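Local coordinates for protein hdh assembly factor Kustc1130 (Kuenenia stuttgartiensis, PDB 6HIF) that probably helps assemble hydrazine dehydrogenase, the multi-heme complex of anammox bacteria, and is seen here bound to another protein chain, at residues Y[32-37]-Y[63-68]; Y[73-78]-Y[99-104]; Y[77-82]-Y[105-110]. All coordinates share one frame; numbering follows the deposited sequence.

Contact 1 of 3, residues Y[32-37]-Y[63-68]; sequences KLWVTA and TCVFEL
Lys32 starts the pairing of 32-37 with 63-68, two neighbouring antiparallel strands. Its extended chain lays CE 3.8 Å from Val65 CG1, while NZ turns outside the pair to a salt bridge with an acidic side chain of another protein. Leu33 and Phe66 are a hydrogen-bonded pair. Leu33 N gives to Phe66 O in the carbonyl plane at 2.8 Å, and Phe66 N gives back to Leu33 O. Leu68 CD1 reaches Leu33 CD2. Trp34 lies side by side with Val65. With Val65 CG1 anti to the backbone N (chi1 -171°), CG1 faces Lys32 and CG2 lies over the indole, 3.8 Å from the six-membered ring centroid, a CH-pi contact. Thr63 CG2 comes to the ring edge. Val35 pairs with Cys64 through two more backbone bonds, and its CG2 reaches the Phe66 edge at CE2. Thr36 OG1 is hydrogen-bonded to Thr63 OG1 at 3.0 Å. Strand 96-102 runs parallel along the other edge of 31-39; its Phe98 stacks on Trp34, which also lies near a heme c. Leu33 packs on Val51 and Ile75, Val35 on Ile75, and Phe66 on Val51. The Cys64-Cys56 disulfide links strand 63-68 to strand 54-57 of the other sheet.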
ATOM      1  N   LYS Y  32      -2.741  -9.396  69.674  1.00 47.48           N
ATOM      2  CA  LYS Y  32      -3.832 -10.355  69.622  1.00 47.83           C
ATOM      3  C   LYS Y  32      -3.595 -11.420  70.686  1.00 47.76           C
ATOM      4  O   LYS Y  32      -2.554 -12.072  70.693  1.00 49.36           O
ATOM      5  CB  LYS Y  32      -3.968 -10.957  68.219  1.00 49.56           C
ATOM      6  CG  LYS Y  32      -5.396 -11.075  67.698  1.00 52.42           C
ATOM      7  CD  LYS Y  32      -5.496 -11.662  66.298  1.00 56.31           C
ATOM      8  CE  LYS Y  32      -6.923 -11.816  65.801  1.00 56.21           C
ATOM      9  NZ  LYS Y  32      -7.060 -12.916  64.814  1.00 54.66           N
ATOM     10  N   LEU Y  33      -4.566 -11.566  71.596  1.00 47.26           N
ATOM     11  CA  LEU Y  33      -4.466 -12.509  72.698  1.00 45.44           C
ATOM     12  C   LEU Y  33      -5.594 -13.531  72.598  1.00 45.95           C
ATOM     13  O   LEU Y  33      -6.769 -13.172  72.608  1.00 46.58           O
ATOM     14  CB  LEU Y  33      -4.537 -11.746  74.025  1.00 44.38           C
ATOM     15  CG  LEU Y  33      -4.512 -12.605  75.289  1.00 43.20           C
ATOM     16  CD1 LEU Y  33      -3.114 -13.138  75.563  1.00 43.49           C
ATOM     17  CD2 LEU Y  33      -5.009 -11.810  76.485  1.00 43.25           C
ATOM     18  N   TRP Y  34      -5.204 -14.806  72.495  1.00 46.13           N
ATOM     19  CA  TRP Y  34      -6.126 -15.928  72.554  1.00 44.79           C
ATOM     20  C   TRP Y  34      -6.115 -16.482  73.973  1.00 44.48           C
ATOM     21  O   TRP Y  34      -5.044 -16.732  74.526  1.00 45.46           O
ATOM     22  CB  TRP Y  34      -5.694 -17.017  71.566  1.00 45.88           C
ATOM     23  CG  TRP Y  34      -5.581 -16.597  70.132  1.00 45.71           C
ATOM     24  CD1 TRP Y  34      -4.739 -15.659  69.604  1.00 45.50           C
ATOM     25  CD2 TRP Y  34      -6.311 -17.151  69.023  1.00 44.67           C
ATOM     26  NE1 TRP Y  34      -4.910 -15.576  68.248  1.00 46.41           N
ATOM     27  CE2 TRP Y  34      -5.864 -16.482  67.862  1.00 46.04           C
ATOM     28  CE3 TRP Y  34      -7.293 -18.142  68.898  1.00 43.15           C
ATOM     29  CZ2 TRP Y  34      -6.378 -16.772  66.597  1.00 46.55           C
ATOM     30  CZ3 TRP Y  34      -7.799 -18.428  67.649  1.00 43.70           C
ATOM     31  CH2 TRP Y  34      -7.343 -17.751  66.515  1.00 44.35           C
ATOM     32  N   VAL Y  35      -7.306 -16.668  74.557  1.00 43.22           N
ATOM     33  CA  VAL Y  35      -7.409 -17.280  75.875  1.00 43.07           C
ATOM     34  C   VAL Y  35      -8.325 -18.501  75.791  1.00 43.22           C
ATOM     35  O   VAL Y  35      -9.493 -18.383  75.426  1.00 44.73           O
ATOM     36  CB  VAL Y  35      -7.868 -16.287  76.964  1.00 41.95           C
ATOM     37  CG1 VAL Y  35      -7.909 -16.938  78.338  1.00 41.52           C
ATOM     38  CG2 VAL Y  35      -6.997 -15.042  77.004  1.00 41.92           C
ATOM     39  N   THR Y  36      -7.768 -19.669  76.130  1.00 42.65           N
ATOM     40  CA  THR Y  36      -8.503 -20.923  76.091  1.00 41.56           C
ATOM     41  C   THR Y  36      -8.745 -21.407  77.519  1.00 41.73           C
ATOM     42  O   THR Y  36      -7.813 -21.503  78.320  1.00 41.08           O
ATOM     43  CB  THR Y  36      -7.772 -21.972  75.244  1.00 41.19           C
ATOM     44  OG1 THR Y  36      -7.524 -21.424  73.949  1.00 40.89           O
ATOM     45  CG2 THR Y  36      -8.545 -23.266  75.107  1.00 39.76           C
ATOM     46  N   ALA Y  37     -10.015 -21.703  77.815  1.00 41.15           N
ATOM     47  CA  ALA Y  37     -10.424 -22.195  79.120  1.00 40.95           C
ATOM     48  C   ALA Y  37     -10.624 -23.706  79.050  1.00 41.82           C
ATOM     49  O   ALA Y  37     -11.488 -24.193  78.322  1.00 42.27           O
ATOM     50  CB  ALA Y  37     -11.683 -21.488  79.563  1.00 41.07           C
ATOM     51  N   THR Y  63     -12.595 -20.717  73.821  1.00 48.70           N
ATOM     52  CA  THR Y  63     -11.538 -19.795  73.442  1.00 48.26           C
ATOM     53  C   THR Y  63     -12.134 -18.437  73.083  1.00 47.10           C
ATOM     54  O   THR Y  63     -13.099 -18.356  72.326  1.00 50.54           O
ATOM     55  CB  THR Y  63     -10.683 -20.374  72.307  1.00 48.75           C
ATOM     56  OG1 THR Y  63     -10.237 -21.666  72.720  1.00 48.23           O
ATOM     57  CG2 THR Y  63      -9.491 -19.508  71.960  1.00 49.07           C
ATOM     58  N   CYS Y  64     -11.537 -17.384  73.648  1.00 45.21           N
ATOM     59  CA  CYS Y  64     -11.861 -16.006  73.320  1.00 46.75           C
ATOM     60  C   CYS Y  64     -10.631 -15.327  72.719  1.00 45.30           C
ATOM     61  O   CYS Y  64      -9.511 -15.519  73.192  1.00 44.36           O
ATOM     62  CB  CYS Y  64     -12.287 -15.246  74.571  1.00 51.09           C
ATOM     63  SG  CYS Y  64     -13.907 -15.721  75.227  1.00 50.73           S
ATOM     64  N   VAL Y  65     -10.853 -14.533  71.668  1.00 44.40           N
ATOM     65  CA  VAL Y  65      -9.781 -13.789  71.022  1.00 45.29           C
ATOM     66  C   VAL Y  65      -9.978 -12.304  71.326  1.00 45.37           C
ATOM     67  O   VAL Y  65     -11.053 -11.756  71.091  1.00 43.95           O
ATOM     68  CB  VAL Y  65      -9.722 -14.065  69.504  1.00 43.80           C
ATOM     69  CG1 VAL Y  65      -8.477 -13.470  68.860  1.00 41.64           C
ATOM     70  CG2 VAL Y  65      -9.832 -15.547  69.181  1.00 42.79           C
ATOM     71  N   PHE Y  66      -8.929 -11.667  71.854  1.00 47.02           N
ATOM     72  CA  PHE Y  66      -8.971 -10.259  72.211  1.00 49.55           C
ATOM     73  C   PHE Y  66      -7.951  -9.484  71.386  1.00 52.30           C
ATOM     74  O   PHE Y  66      -6.808  -9.919  71.239  1.00 53.18           O
ATOM     75  CB  PHE Y  66      -8.673 -10.082  73.700  1.00 50.67           C
ATOM     76  CG  PHE Y  66      -9.619 -10.811  74.616  1.00 53.89           C
ATOM     77  CD1 PHE Y  66     -10.818 -10.232  75.005  1.00 55.89           C
ATOM     78  CD2 PHE Y  66      -9.313 -12.078  75.088  1.00 54.95           C
ATOM     79  CE1 PHE Y  66     -11.692 -10.906  75.844  1.00 57.72           C
ATOM     80  CE2 PHE Y  66     -10.187 -12.752  75.927  1.00 56.46           C
ATOM     81  CZ  PHE Y  66     -11.374 -12.165  76.304  1.00 57.90           C
ATOM     82  N   GLU Y  67      -8.386  -8.334  70.856  1.00 54.59           N
ATOM     83  CA  GLU Y  67      -7.501  -7.389  70.194  1.00 57.38           C
ATOM     84  C   GLU Y  67      -7.263  -6.213  71.141  1.00 55.41           C
ATOM     85  O   GLU Y  67      -8.193  -5.474  71.449  1.00 55.83           O
ATOM     86  CB  GLU Y  67      -8.109  -6.948  68.862  1.00 59.78           C
ATOM     87  CG  GLU Y  67      -7.087  -6.410  67.879  1.00 67.33           C
ATOM     88  CD  GLU Y  67      -7.681  -5.654  66.699  1.00 74.01           C
ATOM     89  OE1 GLU Y  67      -8.412  -4.665  66.929  1.00 75.73           O
ATOM     90  OE2 GLU Y  67      -7.410  -6.055  65.550  1.00 79.38           O
ATOM     91  N   LEU Y  68      -6.016  -6.067  71.607  1.00 53.95           N
ATOM     92  CA  LEU Y  68      -5.696  -5.145  72.687  1.00 55.18           C
ATOM     93  C   LEU Y  68      -4.556  -4.217  72.276  1.00 57.61           C
ATOM     94  O   LEU Y  68      -3.665  -4.617  71.531  1.00 58.94           O
ATOM     95  CB  LEU Y  68      -5.284  -5.954  73.919  1.00 54.07           C
ATOM     96  CG  LEU Y  68      -6.298  -6.973  74.430  1.00 55.11           C
ATOM     97  CD1 LEU Y  68      -5.607  -8.005  75.309  1.00 55.04           C
ATOM     98  CD2 LEU Y  68      -7.432  -6.295  75.186  1.00 54.67           C
TER

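Contact 2 of 3, residues Y[73-78]-Y[99-104]; sequences YAISVH and VSLDLG. With SO4 (sulfate ion), chain B.
Ile75 and Val99 point their side chains at each other across the interface between two packed sheets. They meet tip to tip, with Ile75 CD1 4.2 Å from Val99 CG2. The strand segments 73-78 and 99-102 are not paired. The segment axes come no closer than 9.3 Å and run at 40° to each other, so the contact is made mainly by side chains, as in a beta sandwich. Leu101 comes in at a slant between Ile75 and Val77. Its CD1 lies 4.1 Å from Ile75 CG2 and 3.8 Å from Val77 CG2, so one methyl serves both neighbours. The two branches of Val77 divide the work. With CG1 opposite the backbone N (chi1 -178°), CG2 is turned to Leu101 and CG1 to Leu103, whose CD1 is 3.9 Å away. Leu103 CD2 also rests near Val77 O. At the strand end Gly104 N bonds to Asp102 OD2 from above the carboxylate plane, an Asx turn that has Leu103 at its middle.

Ser76 and His78 alternate with these residues and point away from 99-104. Ser76 OG gives a hydrogen bond of 3.1 Å to O1 of a sulfate ion, and His78 NE2 makes a weak one to its O2. His86 on the neighbouring strand 83-91 also binds this ion, which probably comes from the crystallisation liquor. The chemistry thus splits strand 71-79 into two faces. Here the inner face meets the other sheet chiefly through aliphatic packing, while the outer face offers polar groups that can hold an anion.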
ATOM      1  N   TYR Y  73      -1.896  -6.486  81.239  1.00 53.21           N
ATOM      2  CA  TYR Y  73      -3.291  -6.835  81.453  1.00 53.57           C
ATOM      3  C   TYR Y  73      -3.386  -7.978  82.460  1.00 56.31           C
ATOM      4  O   TYR Y  73      -2.431  -8.731  82.644  1.00 60.46           O
ATOM      5  CB  TYR Y  73      -3.944  -7.262  80.137  1.00 52.52           C
ATOM      6  CG  TYR Y  73      -4.119  -6.165  79.120  1.00 53.81           C
ATOM      7  CD1 TYR Y  73      -3.096  -5.818  78.250  1.00 54.12           C
ATOM      8  CD2 TYR Y  73      -5.318  -5.477  79.017  1.00 55.00           C
ATOM      9  CE1 TYR Y  73      -3.255  -4.808  77.313  1.00 54.15           C
ATOM     10  CE2 TYR Y  73      -5.495  -4.469  78.081  1.00 54.60           C
ATOM     11  CZ  TYR Y  73      -4.461  -4.134  77.226  1.00 53.32           C
ATOM     12  OH  TYR Y  73      -4.632  -3.143  76.303  1.00 51.61           O
ATOM     13  N   ALA Y  74      -4.556  -8.095  83.099  1.00 56.61           N
ATOM     14  CA  ALA Y  74      -4.861  -9.216  83.973  1.00 55.19           C
ATOM     15  C   ALA Y  74      -5.963 -10.069  83.342  1.00 56.00           C
ATOM     16  O   ALA Y  74      -7.075  -9.593  83.110  1.00 54.41           O
ATOM     17  CB  ALA Y  74      -5.244  -8.713  85.344  1.00 52.22           C
ATOM     18  N   ILE Y  75      -5.623 -11.328  83.040  1.00 56.07           N
ATOM     19  CA  ILE Y  75      -6.579 -12.290  82.513  1.00 56.83           C
ATOM     20  C   ILE Y  75      -7.209 -13.019  83.696  1.00 58.79           C
ATOM     21  O   ILE Y  75      -6.502 -13.490  84.587  1.00 58.97           O
ATOM     22  CB  ILE Y  75      -5.911 -13.275  81.529  1.00 56.16           C
ATOM     23  CG1 ILE Y  75      -5.100 -12.556  80.448  1.00 56.53           C
ATOM     24  CG2 ILE Y  75      -6.937 -14.220  80.918  1.00 55.86           C
ATOM     25  CD1 ILE Y  75      -4.097 -13.444  79.745  1.00 56.98           C
ATOM     26  N   SER Y  76      -8.544 -13.089  83.694  1.00 59.86           N
ATOM     27  CA  SER Y  76      -9.275 -13.851  84.691  1.00 59.75           C
ATOM     28  C   SER Y  76     -10.377 -14.661  84.015  1.00 60.15           C
ATOM     29  O   SER Y  76     -11.180 -14.117  83.257  1.00 58.24           O
ATOM     30  CB  SER Y  76      -9.814 -12.959  85.778  1.00 59.41           C
ATOM     31  OG  SER Y  76     -10.724 -12.010  85.248  1.00 57.03           O
ATOM     32  N   VAL Y  77     -10.384 -15.969  84.297  1.00 62.43           N
ATOM     33  CA  VAL Y  77     -11.384 -16.878  83.765  1.00 64.36           C
ATOM     34  C   VAL Y  77     -12.270 -17.347  84.917  1.00 64.74           C
ATOM     35  O   VAL Y  77     -11.786 -17.958  85.867  1.00 63.33           O
ATOM     36  CB  VAL Y  77     -10.732 -18.061  83.018  1.00 62.64           C
ATOM     37  CG1 VAL Y  77     -11.771 -18.996  82.417  1.00 63.32           C
ATOM     38  CG2 VAL Y  77      -9.763 -17.588  81.945  1.00 62.20           C
ATOM     39  N   HIS Y  78     -13.568 -17.033  84.818  1.00 66.04           N
ATOM     40  CA  HIS Y  78     -14.559 -17.411  85.812  1.00 67.83           C
ATOM     41  C   HIS Y  78     -15.613 -18.301  85.158  1.00 69.07           C
ATOM     42  O   HIS Y  78     -15.990 -18.074  84.009  1.00 69.32           O
ATOM     43  CB  HIS Y  78     -15.186 -16.152  86.434  1.00 71.09           C
ATOM     44  CG  HIS Y  78     -14.363 -15.517  87.506  1.00 74.21           C
ATOM     45  ND1 HIS Y  78     -14.896 -15.151  88.727  1.00 78.16           N
ATOM     46  CD2 HIS Y  78     -13.054 -15.184  87.555  1.00 76.70           C
ATOM     47  CE1 HIS Y  78     -13.952 -14.620  89.479  1.00 77.93           C
ATOM     48  NE2 HIS Y  78     -12.812 -14.629  88.784  1.00 76.24           N
ATOM     49  N   VAL Y  99      -2.872 -18.111  75.272  1.00 42.36           N
ATOM     50  CA  VAL Y  99      -2.817 -18.442  76.685  1.00 42.04           C
ATOM     51  C   VAL Y  99      -3.805 -19.576  76.947  1.00 44.09           C
ATOM     52  O   VAL Y  99      -4.958 -19.525  76.512  1.00 42.05           O
ATOM     53  CB  VAL Y  99      -3.081 -17.210  77.574  1.00 40.72           C
ATOM     54  CG1 VAL Y  99      -3.333 -17.587  79.026  1.00 39.32           C
ATOM     55  CG2 VAL Y  99      -1.950 -16.198  77.481  1.00 39.66           C
ATOM     56  N   SER Y 100      -3.317 -20.608  77.644  1.00 46.17           N
ATOM     57  CA  SER Y 100      -4.120 -21.778  77.961  1.00 47.15           C
ATOM     58  C   SER Y 100      -4.184 -21.954  79.473  1.00 47.33           C
ATOM     59  O   SER Y 100      -3.169 -22.228  80.111  1.00 49.92           O
ATOM     60  CB  SER Y 100      -3.558 -23.002  77.295  1.00 48.47           C
ATOM     61  OG  SER Y 100      -4.597 -23.910  76.973  1.00 49.78           O
ATOM     62  N   LEU Y 101      -5.387 -21.784  80.031  1.00 46.33           N
ATOM     63  CA  LEU Y 101      -5.581 -21.862  81.470  1.00 45.25           C
ATOM     64  C   LEU Y 101      -6.510 -23.030  81.794  1.00 46.04           C
ATOM     65  O   LEU Y 101      -7.624 -23.102  81.273  1.00 46.18           O
ATOM     66  CB  LEU Y 101      -6.158 -20.534  81.979  1.00 42.47           C
ATOM     67  CG  LEU Y 101      -5.235 -19.322  81.860  1.00 40.98           C
ATOM     68  CD1 LEU Y 101      -6.026 -18.031  82.003  1.00 40.52           C
ATOM     69  CD2 LEU Y 101      -4.102 -19.375  82.877  1.00 39.34           C
ATOM     70  N   ASP Y 102      -6.025 -23.941  82.648  1.00 45.87           N
ATOM     71  CA  ASP Y 102      -6.813 -25.076  83.099  1.00 47.62           C
ATOM     72  C   ASP Y 102      -7.374 -24.785  84.488  1.00 48.98           C
ATOM     73  O   ASP Y 102      -6.639 -24.368  85.380  1.00 51.06           O
ATOM     74  CB  ASP Y 102      -6.001 -26.371  83.102  1.00 49.12           C
ATOM     75  CG  ASP Y 102      -6.871 -27.607  83.255  1.00 50.73           C
ATOM     76  OD1 ASP Y 102      -7.559 -27.956  82.275  1.00 50.48           O
ATOM     77  OD2 ASP Y 102      -6.865 -28.202  84.356  1.00 50.13           O
ATOM     78  N   LEU Y 103      -8.679 -25.031  84.658  1.00 49.30           N
ATOM     79  CA  LEU Y 103      -9.380 -24.669  85.880  1.00 48.98           C
ATOM     80  C   LEU Y 103      -9.631 -25.909  86.732  1.00 49.49           C
ATOM     81  O   LEU Y 103     -10.330 -25.838  87.739  1.00 49.93           O
ATOM     82  CB  LEU Y 103     -10.696 -23.969  85.521  1.00 47.84           C
ATOM     83  CG  LEU Y 103     -10.597 -22.466  85.267  1.00 48.36           C
ATOM     84  CD1 LEU Y 103     -10.019 -22.179  83.886  1.00 47.43           C
ATOM     85  CD2 LEU Y 103     -11.961 -21.807  85.416  1.00 48.47           C
ATOM     86  N   GLY Y 104      -9.052 -27.041  86.316  1.00 49.74           N
ATOM     87  CA  GLY Y 104      -9.126 -28.273  87.085  1.00 49.46           C
ATOM     88  C   GLY Y 104     -10.395 -29.067  86.785  1.00 49.94           C
ATOM     89  O   GLY Y 104     -11.221 -28.648  85.974  1.00 49.98           O
TER
HETATM   90  S   SO4 B 201     -11.861 -10.996  88.800  1.00137.39           S
HETATM   91  O1  SO4 B 201     -12.489 -10.867  87.466  1.00137.31           O
HETATM   92  O2  SO4 B 201     -10.889 -12.110  88.800  1.00136.27           O
HETATM   93  O3  SO4 B 201     -11.153  -9.738  89.132  1.00136.71           O
HETATM   94  O4  SO4 B 201     -12.908 -11.269  89.811  1.00141.09           O

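Contact 3 of 3, residues Y[77-82]-Y[105-110]; sequences VHEHGG and AKARHP. With SO4 (sulfate ion), chain B.
Glu79 and His109 form a His-carboxylate hydrogen bond at one end of the beta sandwich. His109 NE2 gives its N-H to Glu79 OE2 at 2.7 Å. The oxygen lies almost in the imidazole plane and is approached nearly along its C-O axis. The bond is bent, with an angle of 141° at the hydrogen, and the carboxylate and ring planes are turned 43° apart. Gly81 CA approaches the same imidazole, 3.4 Å from His109 NE2. The two side chains come from opposite directions. The bend of the Glu79 chain at chi2 (-90°) brings the carboxylate across to the C-terminal segment. Its other oxygen, OE1, rests 3.5 Å from Ala107 CB.

The next shell starts with backbone bonds. Gly81 N makes a weak second bond to Glu79 OE2, so the oxygen that holds His109 also draws in the turn at residues 79-82. Gly82 N bonds to Glu79 O and closes that turn. Ala107 is backed by Ala39 of strand 31-39, and Leu103 packs against Glu79. The site lies at the surface, and His109 touches a crystal neighbour, so its setting may owe something to the lattice. A charged carboxylate here would probably favour a protonated His109. On the other side, residues 105-107 form a short 3-10 segment, and as the chain leaves it Arg108 N bonds to Ala105 O at 3.2 Å.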
ATOM      1  N   VAL Y  77     -10.384 -15.969  84.297  1.00 62.43           N
ATOM      2  CA  VAL Y  77     -11.384 -16.878  83.765  1.00 64.36           C
ATOM      3  C   VAL Y  77     -12.270 -17.347  84.917  1.00 64.74           C
ATOM      4  O   VAL Y  77     -11.786 -17.958  85.867  1.00 63.33           O
ATOM      5  CB  VAL Y  77     -10.732 -18.061  83.018  1.00 62.64           C
ATOM      6  CG1 VAL Y  77     -11.771 -18.996  82.417  1.00 63.32           C
ATOM      7  CG2 VAL Y  77      -9.763 -17.588  81.945  1.00 62.20           C
ATOM      8  N   HIS Y  78     -13.568 -17.033  84.818  1.00 66.04           N
ATOM      9  CA  HIS Y  78     -14.559 -17.411  85.812  1.00 67.83           C
ATOM     10  C   HIS Y  78     -15.613 -18.301  85.158  1.00 69.07           C
ATOM     11  O   HIS Y  78     -15.990 -18.074  84.009  1.00 69.32           O
ATOM     12  CB  HIS Y  78     -15.186 -16.152  86.434  1.00 71.09           C
ATOM     13  CG  HIS Y  78     -14.363 -15.517  87.506  1.00 74.21           C
ATOM     14  ND1 HIS Y  78     -14.896 -15.151  88.727  1.00 78.16           N
ATOM     15  CD2 HIS Y  78     -13.054 -15.184  87.555  1.00 76.70           C
ATOM     16  CE1 HIS Y  78     -13.952 -14.620  89.479  1.00 77.93           C
ATOM     17  NE2 HIS Y  78     -12.812 -14.629  88.784  1.00 76.24           N
ATOM     18  N   GLU Y  79     -16.076 -19.313  85.905  1.00 71.97           N
ATOM     19  CA  GLU Y  79     -17.119 -20.222  85.448  1.00 73.28           C
ATOM     20  C   GLU Y  79     -18.069 -20.533  86.604  1.00 75.00           C
ATOM     21  O   GLU Y  79     -17.646 -20.572  87.760  1.00 74.23           O
ATOM     22  CB  GLU Y  79     -16.501 -21.431  84.735  1.00 73.31           C
ATOM     23  CG  GLU Y  79     -17.147 -22.767  85.055  1.00 72.71           C
ATOM     24  CD  GLU Y  79     -16.525 -23.475  86.244  1.00 78.06           C
ATOM     25  OE1 GLU Y  79     -15.363 -23.174  86.569  1.00 85.07           O
ATOM     26  OE2 GLU Y  79     -17.202 -24.324  86.845  1.00 79.74           O
ATOM     27  N   HIS Y  80     -19.344 -20.771  86.261  1.00 77.65           N
ATOM     28  CA  HIS Y  80     -20.476 -20.765  87.181  1.00 79.16           C
ATOM     29  C   HIS Y  80     -20.342 -21.802  88.298  1.00 77.79           C
ATOM     30  O   HIS Y  80     -21.115 -21.777  89.254  1.00 78.98           O
ATOM     31  CB  HIS Y  80     -21.802 -20.888  86.412  1.00 86.23           C
ATOM     32  CG  HIS Y  80     -22.442 -19.573  86.098  1.00 94.62           C
ATOM     33  ND1 HIS Y  80     -23.238 -18.895  87.010  1.00 94.09           N
ATOM     34  CD2 HIS Y  80     -22.411 -18.806  84.984  1.00 94.66           C
ATOM     35  CE1 HIS Y  80     -23.665 -17.770  86.471  1.00 90.89           C
ATOM     36  NE2 HIS Y  80     -23.172 -17.693  85.227  1.00 92.25           N
ATOM     37  N   GLY Y  81     -19.359 -22.702  88.178  1.00 76.29           N
ATOM     38  CA  GLY Y  81     -19.098 -23.697  89.207  1.00 74.11           C
ATOM     39  C   GLY Y  81     -18.443 -23.090  90.445  1.00 72.60           C
ATOM     40  O   GLY Y  81     -18.622 -23.590  91.553  1.00 72.41           O
ATOM     41  N   GLY Y  82     -17.680 -22.011  90.239  1.00 72.26           N
ATOM     42  CA  GLY Y  82     -17.014 -21.306  91.320  1.00 72.24           C
ATOM     43  C   GLY Y  82     -15.493 -21.404  91.223  1.00 74.00           C
ATOM     44  O   GLY Y  82     -14.788 -21.104  92.184  1.00 72.79           O
ATOM     45  N   ALA Y 105     -10.532 -30.208  87.474  1.00 49.45           N
ATOM     46  CA  ALA Y 105     -11.588 -31.176  87.221  1.00 49.23           C
ATOM     47  C   ALA Y 105     -12.927 -30.687  87.767  1.00 49.41           C
ATOM     48  O   ALA Y 105     -13.980 -31.143  87.322  1.00 48.61           O
ATOM     49  CB  ALA Y 105     -11.207 -32.511  87.808  1.00 49.18           C
ATOM     50  N   LYS Y 106     -12.875 -29.748  88.720  1.00 51.69           N
ATOM     51  CA  LYS Y 106     -14.068 -29.217  89.361  1.00 51.99           C
ATOM     52  C   LYS Y 106     -14.820 -28.303  88.396  1.00 50.78           C
ATOM     53  O   LYS Y 106     -15.976 -27.967  88.641  1.00 52.37           O
ATOM     54  CB  LYS Y 106     -13.710 -28.476  90.654  1.00 54.33           C
ATOM     55  CG  LYS Y 106     -13.241 -29.347  91.815  1.00 57.64           C
ATOM     56  CD  LYS Y 106     -12.571 -28.544  92.917  1.00 60.70           C
ATOM     57  CE  LYS Y 106     -11.960 -29.387  94.017  1.00 63.08           C
ATOM     58  NZ  LYS Y 106     -12.995 -29.951  94.912  1.00 68.44           N
ATOM     59  N   ALA Y 107     -14.160 -27.917  87.296  1.00 49.98           N
ATOM     60  CA  ALA Y 107     -14.725 -26.996  86.322  1.00 49.57           C
ATOM     61  C   ALA Y 107     -15.467 -27.755  85.223  1.00 51.06           C
ATOM     62  O   ALA Y 107     -15.954 -27.147  84.273  1.00 49.78           O
ATOM     63  CB  ALA Y 107     -13.632 -26.131  85.750  1.00 48.97           C
ATOM     64  N   ARG Y 108     -15.550 -29.085  85.364  1.00 54.77           N
ATOM     65  CA  ARG Y 108     -16.180 -29.949  84.379  1.00 56.25           C
ATOM     66  C   ARG Y 108     -17.598 -30.275  84.835  1.00 59.82           C
ATOM     67  O   ARG Y 108     -17.783 -30.891  85.885  1.00 68.49           O
ATOM     68  CB  ARG Y 108     -15.348 -31.224  84.222  1.00 56.60           C
ATOM     69  CG  ARG Y 108     -15.463 -31.887  82.858  1.00 56.56           C
ATOM     70  CD  ARG Y 108     -14.543 -33.086  82.779  1.00 56.52           C
ATOM     71  NE  ARG Y 108     -14.582 -33.746  81.481  1.00 56.37           N
ATOM     72  CZ  ARG Y 108     -13.854 -34.811  81.160  1.00 56.65           C
ATOM     73  NH1 ARG Y 108     -13.059 -35.370  82.061  1.00 56.23           N
ATOM     74  NH2 ARG Y 108     -13.922 -35.311  79.940  1.00 55.78           N
ATOM     75  N   HIS Y 109     -18.588 -29.863  84.034  1.00 61.51           N
ATOM     76  CA  HIS Y 109     -19.984 -29.940  84.438  1.00 70.34           C
ATOM     77  C   HIS Y 109     -20.793 -30.775  83.447  1.00 74.38           C
ATOM     78  O   HIS Y 109     -20.608 -30.646  82.239  1.00 65.52           O
ATOM     79  CB  HIS Y 109     -20.568 -28.534  84.636  1.00 67.32           C
ATOM     80  CG  HIS Y 109     -19.955 -27.792  85.776  1.00 67.09           C
ATOM     81  ND1 HIS Y 109     -20.100 -28.204  87.090  1.00 71.91           N
ATOM     82  CD2 HIS Y 109     -19.204 -26.673  85.809  1.00 65.63           C
ATOM     83  CE1 HIS Y 109     -19.465 -27.364  87.883  1.00 74.25           C
ATOM     84  NE2 HIS Y 109     -18.905 -26.419  87.119  1.00 71.00           N
ATOM     85  N   PRO Y 110     -21.703 -31.658  83.935  1.00 85.06           N
ATOM     86  CA  PRO Y 110     -22.552 -32.470  83.060  1.00 91.53           C
ATOM     87  C   PRO Y 110     -23.332 -31.644  82.042  1.00 97.52           C
ATOM     88  O   PRO Y 110     -23.865 -30.586  82.373  1.00103.63           O
ATOM     89  CB  PRO Y 110     -23.510 -33.172  84.036  1.00 93.51           C
ATOM     90  CG  PRO Y 110     -22.705 -33.262  85.315  1.00 97.64           C
ATOM     91  CD  PRO Y 110     -21.927 -31.962  85.359  1.00 92.47           C
TER
HETATM   92  S   SO4 B 201     -11.861 -10.996  88.800  1.00137.39           S
HETATM   93  O1  SO4 B 201     -12.489 -10.867  87.466  1.00137.31           O
HETATM   94  O2  SO4 B 201     -10.889 -12.110  88.800  1.00136.27           O
HETATM   95  O3  SO4 B 201     -11.153  -9.738  89.132  1.00136.71           O
HETATM   96  O4  SO4 B 201     -12.908 -11.269  89.811  1.00141.09           O

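Overall arrangement
The three contacts follow the sandwich from one sheet to the other and on to its end. Contact 1 pairs two strands of one sheet. Contact 2 joins strand 96-102 of that sheet to strand 71-79 of the other; the centres of contacts 1 and 2 are about 10 Å apart. Trp34 O and Val99 N, 2.7 Å apart, are probably hydrogen-bonded, and Leu33 CD2 packs on Ile75 CD1 at 3.8 Å. Contact 3 shares Val77 and His78 with contact 2, with centres about 12 Å apart, and Ala37 CB of contact 1 meets Val77 CG1 at 3.8 Å. The heme c lies about 4 Å from the Trp34 side chain of contact 1, whereas the sulfate is bound by His78, common to contacts 2 and 3.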